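Local structure of catechol O-methyltransferase (Niastella koreensis, 7CVW) at residues E89-P92 against K93-A96; F137-A140 against D141-P144; N101-A105 against G106-Q110; L155-P158 against G159-I162; Y19-D22 against A23-A26. The protein transfers a methyl group from S-adenosyl-L-methionine to a hydroxyl of catechol-like compounds, with magnesium as preferred cofactor, giving meta and para products in equal proportion. All coordinates share one frame; numbering follows the deposited sequence.

Overall arrangement
Interactions 1 and 2 both touch S-adenosyl-L-homocysteine from the C-terminal ends of strands 84-89 and 133-138, which flank strand 60-64 in the Rossmann-like sheet: interaction 1 holds the ribose, while interaction 2 holds the amino group and the magnesium ion. Their centres lie 15 Å apart, with about 7 Å between nearest atoms. Helix 92-104 starts in interaction 1 and ends in interaction 3, 16 Å away between centres. Interaction 3 packs on interaction 5, with Ala105 CB 3.7 Å from Ala23 CB. Interaction 4, at the start of strand 160-165, meets interaction 2 through Ile138 CD1 and Ile162 CG2, 3.8 Å apart; its centre is 30 Å from that of interaction 5, across the chain.

Interaction 1: residues E89-P92 against K93-A96; sequences EYDP and KHAA. With SAH (S-adenosyl-L-homocysteine), chain E.
After Glu89 the chain leaves its extended course at Tyr90 and winds from Pro92 into helix 92-104, with Ala95 N bonded to Asp91 O and Ala96 N to Pro92 O in the first turn. Asp91 is the N-cap. Its OD1 accepts from Lys93 N at 2.9 Å, nearly along the C-O axis, and more weakly from His94 N at 3.4 Å. The same carboxylate lies flat over one face of the His94 imidazole, the two planes only 6° apart, and Asp91 CB adds a CH-pi contact 3.8 Å from the ring centroid. With CG beside its backbone N (chi1 -67°), His94 turns ND1 to the cofactor product, donating to SAH O3' at 2.9 Å. Glu89 grips the ribose as a bidentate acceptor: OE1 takes the proton of SAH O3' and OE2 that of SAH O2', each at 2.6 Å. A bend at chi2 (55°) brings the carboxylate to the diol. Asp91 N donates to Glu89 OE2 at 3.0 Å, so the loop backbone steadies this carboxylate. Glu89 binds both ribose hydroxyls, as the acidic residue at the end of the second strand commonly does in class I methyltransferases. Leu67 N also donates to Glu89 OE1, from the loop after strand 60-64. A short loop joins strand 84-89 to helix 92-104, whose Ala95 packs against strand 111-115, while Lys93 NZ reaches Ala34 O at the end of helix 22-34.

Interaction 2: residues F137-A140 against D141-P144; sequences FIDA and DKPP. With MG (magnesium ion), chain C; SAH (S-adenosyl-L-homocysteine), chain E.
The Phe137 ring has Asp139 CB over one face, 3.5 Å above its plane and displaced toward the rim, while SAH N approaches Phe137 CE2 obliquely at 3.8 Å; across the following turn, Lys142 lies alongside Asp139. This is the end of strand 133-138 in the Rossmann-like methyltransferase fold, where the metal and cofactor sites join. Asp139 serves both: OD1 binds magnesium at 2.4 Å, and OD2, more distantly bound to the metal at 2.7 Å, also accepts from SAH N at 2.8 Å. Asp165 and Asn166 complete the protein ligands of the metal. Lys142 bends at chi2 (-55°) and then runs extended back to the loop, forming a salt bridge with Asp139 whose hydrogen bond is weak. Asp141 sets its carboxylate near the adenine amino group, and Tyr148 OH bonds to Asp141 OD1. Lys142 NZ, bonded as well to Tyr145 OH, Asn166 OD1 and a metal-bound water, donates to Ala140 O at 2.8 Å in the carbonyl plane.

Interaction 3: residues N101-A105 against G106-Q110; sequences NIDRA and GLTSQ
Gly106 N turns back to Asp103 O at 2.9 Å, arriving from above the carbonyl plane, and begins the Schellman motif that ends helix 92-104. With its positive phi (72°), Gly106 reverses the chain where a CB would collide with Ala105 O. Leu107 supplies the second bond of the motif, its N donating to Ile102 O at 3.0 Å with an N-H...O angle of 167°. Its side chain closes the apolar part of the turn: Leu107 CB lies 4.0 Å from Ile102 CG2, and its CD1 branch rests 3.9 Å from Ala105 CB. Ile102 and Leu107 both continue onto helix 70-76. Thr108 then crosses Asp103 at a slant. Its OG1, beside the backbone N (chi1 -50°), donates to Asp103 OD1 at 2.7 Å from above the carboxylate plane. Gln99 NE2 gives that same oxygen another donor, from one turn earlier in the helix. Gln110 carries the chain into strand 111-115, its backbone bonding to Leu85. The last-turn carbonyls of Ile102 and Asp103 are thus satisfied by the reversal, while the Asp103 carboxylate, accepting from the threonine hydroxyl, ties the departing loop to the helix.

Interaction 4: residues L155-P158 against G159-I162; sequences LSRP and GTLI
Thr160 holds OG1 beside its backbone N (chi1 -68°), aiming the hydroxyl across the turn at Arg157 N, while CG2 swings toward Ser156. Arg157 N donates to Thr160 OG1 at 2.8 Å, almost straight at 168°, and Thr160 N returns a bond to Arg157 O at 3.0 Å from above the carbonyl plane. The hydroxyl also bonds to Phe133 O of the adjoining strand. Thr160 CG2 packs 3.4 Å from Ser156 OG, whose polar partner is Ala152 O. Arg157 starts with CG between N and the carbonyl carbon (chi1 57°) and then runs extended, folding its guanidinium over the turn: NH1 donates to Pro158 O at 2.9 Å, close to the guanidinium plane, and NE forms a salt bridge with Asp134. Gly159 follows Pro158 at the corner, where any CB would strike Pro158 O. The backbone angles of Pro158 and Gly159, with the Thr160 N to Arg157 O bond, make this a type II beta turn leading from helix 145-154 into strand 160-165 of the Rossmann-like sheet.

Interaction 5: residues Y19-D22 against A23-A26; sequences YEDD and ALLA
The chain runs extended through Glu20 and Asp21 and turns helical at Asp22 in helix 22-34, with Leu25 N bonded to Asp21 O at 3.1 Å and Ala26 N to Asp22 O at 2.8 Å. Asp21 is the N-cap of this helix. Its CG sits between the backbone N and carbonyl carbon (chi1 76°), a placement that folds the carboxylate back over the first turn; there OD1 accepts from Leu24 N at 3.2 Å, met from above the carboxylate plane. The other oxygen, OD2, forms a salt bridge with Arg77, so one side chain both caps the helix and links it to the region after helix 70-76. Negative charge at this end would be well matched to the helix dipole. Glu20 and Leu25 cross at about a right angle, the CD2 branch of Leu25 lying 3.9 Å from Glu20 CB, in a largely apolar contact just outside the cap. Beyond it, Glu20 OE2 bonds to Tyr70 OH. Leu24 turns inward onto Tyr70, Ile73 and Trp74 of helix 70-76, while Arg104 of helix 92-104 packs on Asp22 and Ala26. Leu24 CG lies 3.6 Å from Asp21 OD1, so the leucine packs beside the capping oxygen.

Interaction 1: residues E89-P92 against K93-A96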
loop_
_atom_site.group_PDB
_atom_site.type_symbol
_atom_site.label_atom_id
_atom_site.label_comp_id
_atom_site.label_asym_id
_atom_site.label_seq_id
_atom_site.Cartn_x
_atom_site.Cartn_y
_atom_site.Cartn_z
ATOM N N GLU A 89 -5.128 -4.865 23.878
ATOM C CA GLU A 89 -6.000 -6.042 23.746
ATOM C C GLU A 89 -6.925 -6.120 24.953
ATOM O O GLU A 89 -6.424 -6.270 26.075
ATOM C CB GLU A 89 -5.130 -7.295 23.635
ATOM C CG GLU A 89 -5.949 -8.574 23.645
ATOM C CD GLU A 89 -7.028 -8.614 22.567
ATOM O OE1 GLU A 89 -6.712 -8.398 21.363
ATOM O OE2 GLU A 89 -8.201 -8.843 22.921
ATOM N N TYR A 90 -8.235 -6.103 24.713
ATOM C CA TYR A 90 -9.281 -6.094 25.778
ATOM C C TYR A 90 -9.406 -7.463 26.450
ATOM O O TYR A 90 -9.706 -7.494 27.672
ATOM C CB TYR A 90 -10.611 -5.644 25.152
ATOM C CG TYR A 90 -11.898 -5.885 25.897
ATOM C CD1 TYR A 90 -12.050 -5.459 27.209
ATOM C CD2 TYR A 90 -13.002 -6.422 25.257
ATOM C CE1 TYR A 90 -13.251 -5.613 27.880
ATOM C CE2 TYR A 90 -14.200 -6.602 25.914
ATOM C CZ TYR A 90 -14.327 -6.199 27.233
ATOM O OH TYR A 90 -15.519 -6.356 27.887
ATOM N N ASP A 91 -9.255 -8.551 25.695
ATOM C CA ASP A 91 -9.541 -9.916 26.197
ATOM C C ASP A 91 -8.282 -10.450 26.884
ATOM O O ASP A 91 -7.269 -10.662 26.224
ATOM C CB ASP A 91 -10.056 -10.794 25.070
ATOM C CG ASP A 91 -10.498 -12.151 25.555
ATOM O OD1 ASP A 91 -9.829 -12.712 26.408
ATOM O OD2 ASP A 91 -11.533 -12.610 25.084
ATOM N N PRO A 92 -8.288 -10.672 28.226
ATOM C CA PRO A 92 -7.093 -11.130 28.939
ATOM C C PRO A 92 -6.541 -12.470 28.436
ATOM O O PRO A 92 -5.331 -12.677 28.495
ATOM C CB PRO A 92 -7.574 -11.241 30.393
ATOM C CG PRO A 92 -8.704 -10.248 30.462
ATOM C CD PRO A 92 -9.415 -10.425 29.144
ATOM N N LYS A 93 -7.434 -13.341 27.946
ATOM C CA LYS A 93 -7.043 -14.645 27.367
ATOM C C LYS A 93 -6.268 -14.406 26.069
ATOM O O LYS A 93 -5.175 -14.992 25.863
ATOM C CB LYS A 93 -8.275 -15.508 27.105
ATOM C CG LYS A 93 -7.977 -16.868 26.504
ATOM C CD LYS A 93 -9.190 -17.586 25.993
ATOM C CE LYS A 93 -9.670 -17.089 24.648
ATOM N NZ LYS A 93 -10.771 -17.937 24.144
ATOM N N HIS A 94 -6.792 -13.548 25.187
ATOM C CA HIS A 94 -6.084 -13.175 23.943
ATOM C C HIS A 94 -4.721 -12.584 24.282
ATOM O O HIS A 94 -3.734 -12.981 23.685
ATOM C CB HIS A 94 -6.897 -12.160 23.148
ATOM C CG HIS A 94 -8.163 -12.709 22.605
ATOM N ND1 HIS A 94 -8.842 -12.079 21.578
ATOM C CD2 HIS A 94 -8.875 -13.816 22.913
ATOM C CE1 HIS A 94 -9.915 -12.787 21.275
ATOM N NE2 HIS A 94 -9.970 -13.867 22.091
ATOM N N ALA A 95 -4.671 -11.697 25.266
ATOM C CA ALA A 95 -3.413 -11.007 25.621
ATOM C C ALA A 95 -2.399 -12.044 26.106
ATOM O O ALA A 95 -1.205 -11.901 25.793
ATOM C CB ALA A 95 -3.697 -9.941 26.648
ATOM N N ALA A 96 -2.834 -13.034 26.886
ATOM C CA ALA A 96 -1.920 -14.083 27.426
ATOM C C ALA A 96 -1.379 -14.931 26.264
ATOM O O ALA A 96 -0.182 -15.309 26.281
ATOM C CB ALA A 96 -2.610 -14.954 28.444
HETATM N N SAH E . -4.535 -7.317 14.485
HETATM C CA SAH E . -4.791 -8.743 14.769
HETATM C CB SAH E . -6.300 -9.034 14.776
HETATM C CG SAH E . -7.077 -8.251 15.782
HETATM S SD SAH E . -8.717 -9.076 15.890
HETATM C C SAH E . -4.080 -9.543 13.676
HETATM O O SAH E . -3.411 -10.456 14.004
HETATM O OXT SAH E . -4.280 -9.185 12.566
HETATM C "C5'" SAH E . -9.595 -7.897 16.964
HETATM C "C4'" SAH E . -9.060 -7.922 18.369
HETATM O "O4'" SAH E . -9.578 -6.757 19.022
HETATM C "C3'" SAH E . -9.492 -9.115 19.250
HETATM O "O3'" SAH E . -8.393 -9.767 19.858
HETATM C "C2'" SAH E . -10.406 -8.485 20.304
HETATM O "O2'" SAH E . -10.378 -9.134 21.545
HETATM C "C1'" SAH E . -9.826 -7.084 20.357
HETATM N N9 SAH E . -10.698 -6.086 20.931
HETATM C C8 SAH E . -12.062 -6.067 20.941
HETATM N N7 SAH E . -12.555 -5.041 21.576
HETATM C C5 SAH E . -11.452 -4.337 22.014
HETATM C C6 SAH E . -11.304 -3.141 22.743
HETATM N N6 SAH E . -12.317 -2.436 23.203
HETATM N N1 SAH E . -10.062 -2.731 23.013
HETATM C C2 SAH E . -9.041 -3.457 22.558
HETATM N N3 SAH E . -9.059 -4.594 21.886
HETATM C C4 SAH E . -10.302 -4.976 21.615
#

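Interaction 2: residues F137-A140 against D141-P144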
loop_
_atom_site.group_PDB
_atom_site.type_symbol
_atom_site.label_atom_id
_atom_site.label_comp_id
_atom_site.label_asym_id
_atom_site.label_seq_id
_atom_site.Cartn_x
_atom_site.Cartn_y
_atom_site.Cartn_z
ATOM N N PHE A 137 -1.725 1.065 13.843
ATOM C CA PHE A 137 -2.602 0.060 13.203
ATOM C C PHE A 137 -3.853 -0.074 14.051
ATOM O O PHE A 137 -3.775 -0.564 15.175
ATOM C CB PHE A 137 -1.864 -1.262 12.990
ATOM C CG PHE A 137 -2.650 -2.328 12.267
ATOM C CD1 PHE A 137 -3.311 -2.031 11.082
ATOM C CD2 PHE A 137 -2.711 -3.638 12.737
ATOM C CE1 PHE A 137 -4.025 -3.010 10.414
ATOM C CE2 PHE A 137 -3.427 -4.609 12.054
ATOM C CZ PHE A 137 -4.063 -4.299 10.884
ATOM N N ILE A 138 -4.978 0.381 13.521
ATOM C CA ILE A 138 -6.312 0.294 14.168
ATOM C C ILE A 138 -7.000 -0.983 13.691
ATOM O O ILE A 138 -7.351 -1.082 12.499
ATOM C CB ILE A 138 -7.158 1.521 13.849
ATOM C CG1 ILE A 138 -6.439 2.802 14.270
ATOM C CG2 ILE A 138 -8.526 1.376 14.496
ATOM C CD1 ILE A 138 -7.201 4.056 13.939
ATOM N N ASP A 139 -7.155 -1.944 14.596
ATOM C CA ASP A 139 -7.706 -3.264 14.207
ATOM C C ASP A 139 -8.393 -3.923 15.394
ATOM O O ASP A 139 -8.324 -5.134 15.510
ATOM C CB ASP A 139 -6.621 -4.151 13.604
ATOM C CG ASP A 139 -7.228 -5.304 12.835
ATOM O OD1 ASP A 139 -8.400 -5.124 12.345
ATOM O OD2 ASP A 139 -6.532 -6.381 12.731
ATOM N N ALA A 140 -9.116 -3.146 16.192
ATOM C CA ALA A 140 -9.764 -3.750 17.376
ATOM C C ALA A 140 -11.262 -3.906 17.104
ATOM O O ALA A 140 -11.591 -4.395 16.082
ATOM C CB ALA A 140 -9.513 -2.878 18.584
ATOM N N ASP A 141 -12.099 -3.577 18.085
ATOM C CA ASP A 141 -13.554 -3.568 17.822
ATOM C C ASP A 141 -13.857 -2.488 16.785
ATOM O O ASP A 141 -13.081 -1.516 16.676
ATOM C CB ASP A 141 -14.339 -3.428 19.123
ATOM C CG ASP A 141 -13.900 -2.288 20.033
ATOM O OD1 ASP A 141 -12.744 -1.845 19.928
ATOM O OD2 ASP A 141 -14.731 -1.839 20.846
ATOM N N LYS A 142 -14.938 -2.684 16.035
ATOM C CA LYS A 142 -15.177 -1.890 14.808
ATOM C C LYS A 142 -16.030 -0.650 15.059
ATOM O O LYS A 142 -15.751 0.408 14.501
ATOM C CB LYS A 142 -15.710 -2.818 13.715
ATOM C CG LYS A 142 -14.903 -4.100 13.540
ATOM C CD LYS A 142 -13.405 -3.846 13.293
ATOM C CE LYS A 142 -12.607 -5.123 13.086
ATOM N NZ LYS A 142 -11.156 -4.952 13.363
ATOM N N PRO A 143 -17.119 -0.698 15.857
ATOM C CA PRO A 143 -17.938 0.497 16.057
ATOM C C PRO A 143 -17.189 1.769 16.430
ATOM O O PRO A 143 -17.554 2.839 15.921
ATOM C CB PRO A 143 -18.939 0.041 17.127
ATOM C CG PRO A 143 -19.093 -1.400 16.816
ATOM C CD PRO A 143 -17.682 -1.880 16.523
ATOM N N PRO A 144 -16.190 1.744 17.338
ATOM C CA PRO A 144 -15.479 2.963 17.749
ATOM C C PRO A 144 -14.254 3.360 16.908
ATOM O O PRO A 144 -13.490 4.210 17.326
ATOM C CB PRO A 144 -15.029 2.671 19.183
ATOM C CG PRO A 144 -14.984 1.186 19.300
ATOM C CD PRO A 144 -15.765 0.599 18.147
HETATM MG MG MG C . -8.512 -7.170 11.134
HETATM N N SAH E . -4.535 -7.317 14.485
HETATM C CA SAH E . -4.791 -8.743 14.769
HETATM C CB SAH E . -6.300 -9.034 14.776
HETATM C CG SAH E . -7.077 -8.251 15.782
HETATM S SD SAH E . -8.717 -9.076 15.890
HETATM C C SAH E . -4.080 -9.543 13.676
HETATM O O SAH E . -3.411 -10.456 14.004
HETATM O OXT SAH E . -4.280 -9.185 12.566
HETATM C "C5'" SAH E . -9.595 -7.897 16.964
HETATM C "C4'" SAH E . -9.060 -7.922 18.369
HETATM O "O4'" SAH E . -9.578 -6.757 19.022
HETATM C "C3'" SAH E . -9.492 -9.115 19.250
HETATM O "O3'" SAH E . -8.393 -9.767 19.858
HETATM C "C2'" SAH E . -10.406 -8.485 20.304
HETATM O "O2'" SAH E . -10.378 -9.134 21.545
HETATM C "C1'" SAH E . -9.826 -7.084 20.357
HETATM N N9 SAH E . -10.698 -6.086 20.931
HETATM C C8 SAH E . -12.062 -6.067 20.941
HETATM N N7 SAH E . -12.555 -5.041 21.576
HETATM C C5 SAH E . -11.452 -4.337 22.014
HETATM C C6 SAH E . -11.304 -3.141 22.743
HETATM N N6 SAH E . -12.317 -2.436 23.203
HETATM N N1 SAH E . -10.062 -2.731 23.013
HETATM C C2 SAH E . -9.041 -3.457 22.558
HETATM N N3 SAH E . -9.059 -4.594 21.886
HETATM C C4 SAH E . -10.302 -4.976 21.615
HETATM O O HOH W 1 -9.932 -7.702 13.122
HETATM O O HOH W 2 -6.934 -8.956 11.191
#

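Interaction 3: residues N101-A105 against G106-Q110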
loop_
_atom_site.group_PDB
_atom_site.type_symbol
_atom_site.label_atom_id
_atom_site.label_comp_id
_atom_site.label_asym_id
_atom_site.label_seq_id
_atom_site.Cartn_x
_atom_site.Cartn_y
_atom_site.Cartn_z
ATOM N N ASN A 101 3.198 -15.940 22.251
ATOM C CA ASN A 101 3.589 -15.945 20.823
ATOM C C ASN A 101 4.707 -14.922 20.578
ATOM O O ASN A 101 5.643 -15.191 19.785
ATOM C CB ASN A 101 2.365 -15.702 19.946
ATOM C CG ASN A 101 1.339 -16.813 20.014
ATOM O OD1 ASN A 101 1.658 -17.957 20.353
ATOM N ND2 ASN A 101 0.116 -16.506 19.615
ATOM N N ILE A 102 4.619 -13.766 21.230
ATOM C CA ILE A 102 5.659 -12.694 21.169
ATOM C C ILE A 102 6.961 -13.219 21.807
ATOM O O ILE A 102 8.050 -12.980 21.277
ATOM C CB ILE A 102 5.116 -11.444 21.893
ATOM C CG1 ILE A 102 4.072 -10.700 21.050
ATOM C CG2 ILE A 102 6.245 -10.543 22.401
ATOM C CD1 ILE A 102 4.500 -10.283 19.686
ATOM N N ASP A 103 6.843 -13.954 22.903
ATOM C CA ASP A 103 8.011 -14.528 23.614
ATOM C C ASP A 103 8.682 -15.534 22.674
ATOM O O ASP A 103 9.926 -15.509 22.558
ATOM C CB ASP A 103 7.582 -15.149 24.942
ATOM C CG ASP A 103 7.095 -14.180 26.014
ATOM O OD1 ASP A 103 7.253 -12.965 25.846
ATOM O OD2 ASP A 103 6.541 -14.671 27.022
ATOM N N ARG A 104 7.895 -16.384 22.008
ATOM C CA ARG A 104 8.418 -17.416 21.085
ATOM C C ARG A 104 9.180 -16.703 19.964
ATOM O O ARG A 104 10.225 -17.225 19.523
ATOM C CB ARG A 104 7.289 -18.264 20.494
ATOM C CG ARG A 104 7.783 -19.433 19.653
ATOM C CD ARG A 104 6.672 -20.210 19.007
ATOM N NE ARG A 104 5.884 -20.876 20.023
ATOM C CZ ARG A 104 4.682 -20.490 20.470
ATOM N NH1 ARG A 104 4.056 -19.439 19.965
ATOM N NH2 ARG A 104 4.080 -21.183 21.420
ATOM N N ALA A 105 8.674 -15.560 19.497
ATOM C CA ALA A 105 9.291 -14.792 18.388
ATOM C C ALA A 105 10.529 -14.017 18.886
ATOM O O ALA A 105 11.187 -13.348 18.053
ATOM C CB ALA A 105 8.282 -13.872 17.761
ATOM N N GLY A 106 10.856 -14.058 20.179
ATOM C CA GLY A 106 12.002 -13.311 20.728
ATOM C C GLY A 106 11.758 -11.823 20.799
ATOM O O GLY A 106 12.734 -11.064 20.770
ATOM N N LEU A 107 10.499 -11.379 20.857
ATOM C CA LEU A 107 10.163 -9.929 20.754
ATOM C C LEU A 107 9.744 -9.366 22.113
ATOM O O LEU A 107 9.236 -8.238 22.164
ATOM C CB LEU A 107 9.062 -9.752 19.711
ATOM C CG LEU A 107 9.501 -9.970 18.270
ATOM C CD1 LEU A 107 8.279 -10.033 17.359
ATOM C CD2 LEU A 107 10.453 -8.865 17.847
ATOM N N THR A 108 9.951 -10.106 23.200
ATOM C CA THR A 108 9.504 -9.718 24.557
ATOM C C THR A 108 9.999 -8.309 24.895
ATOM O O THR A 108 9.231 -7.544 25.493
ATOM C CB THR A 108 9.988 -10.727 25.601
ATOM O OG1 THR A 108 9.642 -12.043 25.154
ATOM C CG2 THR A 108 9.397 -10.456 26.964
ATOM N N SER A 109 11.261 -7.995 24.587
ATOM C CA SER A 109 11.920 -6.725 24.981
ATOM C C SER A 109 11.316 -5.536 24.228
ATOM O O SER A 109 11.441 -4.394 24.727
ATOM C CB SER A 109 13.418 -6.791 24.750
ATOM O OG SER A 109 13.973 -7.793 25.578
ATOM N N GLN A 110 10.741 -5.766 23.045
ATOM C CA GLN A 110 10.343 -4.669 22.124
ATOM C C GLN A 110 8.822 -4.493 22.057
ATOM O O GLN A 110 8.378 -3.476 21.508
ATOM C CB GLN A 110 10.894 -4.936 20.733
ATOM C CG GLN A 110 12.413 -4.790 20.667
ATOM C CD GLN A 110 12.909 -5.461 19.417
ATOM O OE1 GLN A 110 12.976 -6.690 19.343
ATOM N NE2 GLN A 110 13.241 -4.654 18.420
#

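Interaction 4: residues L155-P158 against G159-I162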
loop_
_atom_site.group_PDB
_atom_site.type_symbol
_atom_site.label_atom_id
_atom_site.label_comp_id
_atom_site.label_asym_id
_atom_site.label_seq_id
_atom_site.Cartn_x
_atom_site.Cartn_y
_atom_site.Cartn_z
ATOM N N LEU A 155 -1.771 11.146 19.195
ATOM C CA LEU A 155 -0.546 10.361 19.464
ATOM C C LEU A 155 0.344 10.319 18.212
ATOM O O LEU A 155 1.254 9.476 18.180
ATOM C CB LEU A 155 -0.981 8.960 19.903
ATOM C CG LEU A 155 -1.656 8.924 21.272
ATOM C CD1 LEU A 155 -2.338 7.591 21.496
ATOM C CD2 LEU A 155 -0.634 9.226 22.368
ATOM N N SER A 156 0.126 11.230 17.260
ATOM C CA SER A 156 0.808 11.232 15.942
ATOM C C SER A 156 1.807 12.378 15.883
ATOM O O SER A 156 1.698 13.308 16.710
ATOM C CB SER A 156 -0.185 11.341 14.804
ATOM O OG SER A 156 -0.929 10.130 14.664
ATOM N N ARG A 157 2.694 12.305 14.899
ATOM C CA ARG A 157 3.538 13.441 14.455
ATOM C C ARG A 157 3.176 13.722 13.005
ATOM O O ARG A 157 2.582 12.877 12.339
ATOM C CB ARG A 157 5.021 13.076 14.569
ATOM C CG ARG A 157 5.417 11.836 13.783
ATOM C CD ARG A 157 6.896 11.703 13.500
ATOM N NE ARG A 157 7.278 10.440 12.883
ATOM C CZ ARG A 157 7.231 10.140 11.588
ATOM N NH1 ARG A 157 6.766 11.000 10.697
ATOM N NH2 ARG A 157 7.658 8.959 11.175
ATOM N N PRO A 158 3.566 14.877 12.431
ATOM C CA PRO A 158 3.507 15.035 10.980
ATOM C C PRO A 158 4.228 13.869 10.292
ATOM O O PRO A 158 5.369 13.573 10.665
ATOM C CB PRO A 158 4.219 16.383 10.777
ATOM C CG PRO A 158 3.925 17.125 12.059
ATOM C CD PRO A 158 4.116 16.064 13.118
ATOM N N GLY A 159 3.542 13.186 9.372
ATOM C CA GLY A 159 4.099 12.056 8.615
ATOM C C GLY A 159 3.730 10.695 9.197
ATOM O O GLY A 159 4.047 9.678 8.567
ATOM N N THR A 160 3.132 10.642 10.379
ATOM C CA THR A 160 2.648 9.361 10.949
ATOM C C THR A 160 1.703 8.710 9.940
ATOM O O THR A 160 0.835 9.400 9.375
ATOM C CB THR A 160 1.909 9.564 12.267
ATOM O OG1 THR A 160 2.842 9.988 13.268
ATOM C CG2 THR A 160 1.188 8.309 12.701
ATOM N N LEU A 161 1.840 7.396 9.771
ATOM C CA LEU A 161 0.949 6.565 8.948
ATOM C C LEU A 161 -0.035 5.898 9.887
ATOM O O LEU A 161 0.418 5.189 10.817
ATOM C CB LEU A 161 1.760 5.510 8.204
ATOM C CG LEU A 161 0.937 4.486 7.442
ATOM C CD1 LEU A 161 0.154 5.133 6.320
ATOM C CD2 LEU A 161 1.847 3.378 6.916
ATOM N N ILE A 162 -1.330 6.072 9.611
ATOM C CA ILE A 162 -2.418 5.390 10.343
ATOM C C ILE A 162 -3.084 4.455 9.349
ATOM O O ILE A 162 -3.467 4.893 8.254
ATOM C CB ILE A 162 -3.423 6.375 10.962
ATOM C CG1 ILE A 162 -2.718 7.388 11.852
ATOM C CG2 ILE A 162 -4.483 5.601 11.734
ATOM C CD1 ILE A 162 -3.546 8.591 12.217
#

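Interaction 5: residues Y19-D22 against A23-A26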
loop_
_atom_site.group_PDB
_atom_site.type_symbol
_atom_site.label_atom_id
_atom_site.label_comp_id
_atom_site.label_asym_id
_atom_site.label_seq_id
_atom_site.Cartn_x
_atom_site.Cartn_y
_atom_site.Cartn_z
ATOM N N TYR A 19 6.739 -15.782 2.959
ATOM C CA TYR A 19 7.265 -16.865 3.820
ATOM C C TYR A 19 6.975 -16.556 5.299
ATOM O O TYR A 19 7.260 -15.457 5.816
ATOM C CB TYR A 19 8.762 -17.080 3.599
ATOM C CG TYR A 19 9.306 -18.116 4.549
ATOM C CD1 TYR A 19 9.013 -19.458 4.400
ATOM C CD2 TYR A 19 9.991 -17.719 5.674
ATOM C CE1 TYR A 19 9.463 -20.396 5.318
ATOM C CE2 TYR A 19 10.474 -18.639 6.594
ATOM C CZ TYR A 19 10.213 -19.984 6.411
ATOM O OH TYR A 19 10.628 -20.889 7.357
ATOM N N GLU A 20 6.462 -17.577 5.992
ATOM C CA GLU A 20 6.137 -17.548 7.437
ATOM C C GLU A 20 7.042 -18.524 8.189
ATOM O O GLU A 20 6.943 -19.739 7.946
ATOM C CB GLU A 20 4.699 -17.973 7.656
ATOM C CG GLU A 20 3.682 -17.016 7.063
ATOM C CD GLU A 20 2.293 -17.606 7.166
ATOM O OE1 GLU A 20 1.933 -18.454 6.311
ATOM O OE2 GLU A 20 1.590 -17.281 8.154
ATOM N N ASP A 21 7.826 -18.000 9.123
ATOM C CA ASP A 21 8.699 -18.808 10.011
ATOM C C ASP A 21 7.881 -19.502 11.111
ATOM O O ASP A 21 6.632 -19.350 11.188
ATOM C CB ASP A 21 9.790 -17.933 10.620
ATOM C CG ASP A 21 9.279 -17.040 11.738
ATOM O OD1 ASP A 21 8.119 -16.545 11.642
ATOM O OD2 ASP A 21 10.013 -16.893 12.710
ATOM N N ASP A 22 8.564 -20.241 11.973
ATOM C CA ASP A 22 7.882 -20.997 13.046
ATOM C C ASP A 22 7.069 -20.048 13.939
ATOM O O ASP A 22 5.992 -20.438 14.338
ATOM C CB ASP A 22 8.883 -21.749 13.924
ATOM C CG ASP A 22 8.272 -22.424 15.146
ATOM O OD1 ASP A 22 7.463 -23.331 14.954
ATOM O OD2 ASP A 22 8.597 -22.013 16.276
ATOM N N ALA A 23 7.574 -18.864 14.294
ATOM C CA ALA A 23 6.858 -17.988 15.251
ATOM C C ALA A 23 5.519 -17.535 14.655
ATOM O O ALA A 23 4.530 -17.473 15.414
ATOM C CB ALA A 23 7.700 -16.817 15.643
ATOM N N LEU A 24 5.468 -17.197 13.364
ATOM C CA LEU A 24 4.194 -16.803 12.727
ATOM C C LEU A 24 3.257 -18.001 12.643
ATOM O O LEU A 24 2.061 -17.844 12.917
ATOM C CB LEU A 24 4.450 -16.189 11.340
ATOM C CG LEU A 24 5.008 -14.776 11.388
ATOM C CD1 LEU A 24 5.483 -14.334 10.019
ATOM C CD2 LEU A 24 3.960 -13.828 11.965
ATOM N N LEU A 25 3.753 -19.158 12.196
ATOM C CA LEU A 25 2.881 -20.343 12.058
ATOM C C LEU A 25 2.352 -20.728 13.442
ATOM O O LEU A 25 1.174 -21.137 13.541
ATOM C CB LEU A 25 3.675 -21.481 11.417
ATOM C CG LEU A 25 4.090 -21.231 9.973
ATOM C CD1 LEU A 25 5.011 -22.351 9.502
ATOM C CD2 LEU A 25 2.867 -21.090 9.077
ATOM N N ALA A 26 3.179 -20.614 14.478
ATOM C CA ALA A 26 2.779 -20.982 15.854
ATOM C C ALA A 26 1.703 -19.988 16.320
ATOM O O ALA A 26 0.751 -20.398 16.998
ATOM C CB ALA A 26 3.986 -21.009 16.760
#